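BugD (Bordetella pertussis Tohama I, PDB 2F5X) is a periplasmic solute-binding receptor that holds aspartic acid and probably serves a tripartite tricarboxylate transporter-type uptake system. Local coordinates at residues 189-192 / 193-197. Sequence-based numbering, arbitrary orientation.
Sequences MCDQ and TTNTT
D191 and N195 join side chains where strand 188-192 turns into helix 193-201, a strand-to-helix junction of the periplasmic binding protein fold that brings Q192, at the N-cap position, to the aspartic acid pocket. Side-chain hydrogen bonding is led by N195 ND2, which donates almost straight (177°) to D191 OD2 over 2.7 Å. The oxygen offers its syn lone pair and lies in the amide plane, although carboxylate and amide are turned 56° apart. CG of D191 lies anti to the backbone N (chi1 -175°), directing the carboxylate toward the first turn of the helix, where N195 CG is also anti. The other oxygen, D191 OD1, accepts from Q192 N at 2.8 Å, from above the carboxylate plane, and from the hydroxyl of T174, which like Q192 lines the ligand pocket; this probably fixes the rotation of the carboxylate.

Backbone bonds close the first turn: Q192 O takes N195 N at 2.9 Å and, weakly, T196 N at 3.0 Å. The T196 hydroxyl hydrogen-bonds to the T114 hydroxyl of strand 102-117.

Nonpolar contact is made by T196 CG2, which lies against D191 CB at 3.5 Å, the two side chains running in opposite directions, while M178 of helix 174-182 touches both N195 and T196. Q192 and T194 extend alongside each other in the same direction, with Q192 CB and T194 OG1 3.6 Å apart, and the Q192 chain, extended beyond CG, carries OE1 to the amino nitrogen of the bound aspartic acid, with which it hydrogen-bonds.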
HETATM    1  N   MSE A 189       1.805  -8.700  11.993  1.00  9.06           N
HETATM    2  CA  MSE A 189       1.392  -8.022  10.763  1.00  9.47           C
HETATM    3  C   MSE A 189       2.584  -7.443  10.022  1.00  9.38           C
HETATM    4  O   MSE A 189       3.550  -7.013  10.638  1.00  9.33           O
HETATM    5  CB  MSE A 189       0.439  -6.871  11.122  1.00  9.95           C
HETATM    6  CG  MSE A 189      -0.086  -6.083   9.948  1.00 11.75           C
HETATM    7 SE   MSE A 189      -1.625  -5.019  10.478  1.00 14.70          SE
HETATM    8  CE  MSE A 189      -0.806  -3.548  11.485  1.00 13.69           C
ATOM      9  N   CYS A 190       2.500  -7.419   8.697  1.00  9.28           N
ATOM     10  CA  CYS A 190       3.404  -6.602   7.893  1.00  9.70           C
ATOM     11  C   CYS A 190       2.618  -5.422   7.387  1.00  9.08           C
ATOM     12  O   CYS A 190       1.552  -5.600   6.803  1.00  9.45           O
ATOM     13  CB  CYS A 190       3.925  -7.395   6.701  1.00 10.68           C
ATOM     14  SG  CYS A 190       5.296  -6.623   5.791  1.00 15.41           S
ATOM     15  N   ASP A 191       3.129  -4.215   7.605  1.00  8.41           N
ATOM     16  CA  ASP A 191       2.342  -3.003   7.308  1.00  8.10           C
ATOM     17  C   ASP A 191       3.297  -1.869   6.901  1.00  8.38           C
ATOM     18  O   ASP A 191       4.508  -1.939   7.164  1.00  8.68           O
ATOM     19  CB  ASP A 191       1.465  -2.688   8.533  1.00  8.24           C
ATOM     20  CG  ASP A 191       0.488  -1.526   8.331  1.00  7.93           C
ATOM     21  OD1 ASP A 191       0.171  -1.094   7.192  1.00  7.81           O
ATOM     22  OD2 ASP A 191      -0.058  -1.009   9.325  1.00  9.38           O
ATOM     23  N   GLN A 192       2.768  -0.862   6.219  1.00  8.36           N
ATOM     24  CA  GLN A 192       3.585   0.228   5.674  1.00  7.69           C
ATOM     25  C   GLN A 192       3.993   1.223   6.741  1.00  8.14           C
ATOM     26  O   GLN A 192       3.238   1.445   7.688  1.00  8.44           O
ATOM     27  CB  GLN A 192       2.821   0.946   4.579  1.00  7.69           C
ATOM     28  CG  GLN A 192       2.551   0.066   3.360  1.00  7.65           C
ATOM     29  CD  GLN A 192       1.386   0.602   2.569  1.00  8.12           C
ATOM     30  OE1 GLN A 192       0.278   0.055   2.623  1.00 11.76           O
ATOM     31  NE2 GLN A 192       1.615   1.683   1.866  1.00  8.26           N
ATOM     32  N   THR A 193       5.180   1.821   6.582  1.00  8.33           N
ATOM     33  CA  THR A 193       5.678   2.813   7.546  1.00  8.83           C
ATOM     34  C   THR A 193       4.785   4.052   7.691  1.00  8.94           C
ATOM     35  O   THR A 193       4.819   4.719   8.719  1.00  9.15           O
ATOM     36  CB  THR A 193       7.133   3.239   7.232  1.00  8.99           C
ATOM     37  OG1 THR A 193       7.214   3.764   5.896  1.00 10.06           O
ATOM     38  CG2 THR A 193       8.062   2.022   7.236  1.00  9.85           C
ATOM     39  N   THR A 194       3.977   4.350   6.678  1.00  8.69           N
ATOM     40  CA  THR A 194       3.010   5.453   6.775  1.00  8.66           C
ATOM     41  C   THR A 194       1.906   5.139   7.781  1.00  9.18           C
ATOM     42  O   THR A 194       1.141   6.036   8.168  1.00  9.95           O
ATOM     43  CB  THR A 194       2.366   5.716   5.412  1.00  8.28           C
ATOM     44  OG1 THR A 194       2.089   4.454   4.796  1.00  8.06           O
ATOM     45  CG2 THR A 194       3.349   6.420   4.467  1.00  8.72           C
ATOM     46  N   ASN A 195       1.806   3.870   8.190  1.00  9.25           N
ATOM     47  CA  ASN A 195       0.891   3.483   9.269  1.00  9.87           C
ATOM     48  C   ASN A 195       1.574   3.036  10.566  1.00 10.10           C
ATOM     49  O   ASN A 195       0.989   3.157  11.662  1.00 11.09           O
ATOM     50  CB  ASN A 195      -0.089   2.399   8.792  1.00  9.10           C
ATOM     51  CG  ASN A 195      -1.311   2.277   9.694  1.00 10.49           C
ATOM     52  OD1 ASN A 195      -1.963   3.278  10.015  1.00 12.86           O
ATOM     53  ND2 ASN A 195      -1.625   1.051  10.109  1.00 10.67           N
ATOM     54  N   THR A 196       2.800   2.528  10.461  1.00  9.80           N
ATOM     55  CA  THR A 196       3.433   1.885  11.617  1.00  9.57           C
ATOM     56  C   THR A 196       4.439   2.755  12.357  1.00  9.65           C
ATOM     57  O   THR A 196       4.760   2.460  13.505  1.00  9.74           O
ATOM     58  CB  THR A 196       4.151   0.584  11.231  1.00  9.42           C
ATOM     59  OG1 THR A 196       5.218   0.884  10.323  1.00  8.33           O
ATOM     60  CG2 THR A 196       3.234  -0.366  10.487  1.00  9.72           C
ATOM     61  N   THR A 197       4.960   3.796  11.706  1.00 10.51           N
ATOM     62  CA  THR A 197       6.042   4.594  12.302  1.00 11.70           C
ATOM     63  C   THR A 197       5.684   5.075  13.702  1.00 12.26           C
ATOM     64  O   THR A 197       6.449   4.907  14.640  1.00 12.10           O
ATOM     65  CB  THR A 197       6.382   5.808  11.425  1.00 11.59           C
ATOM     66  OG1 THR A 197       6.913   5.357  10.180  1.00 12.36           O
ATOM     67  CG2 THR A 197       7.535   6.604  12.030  1.00 12.49           C
TER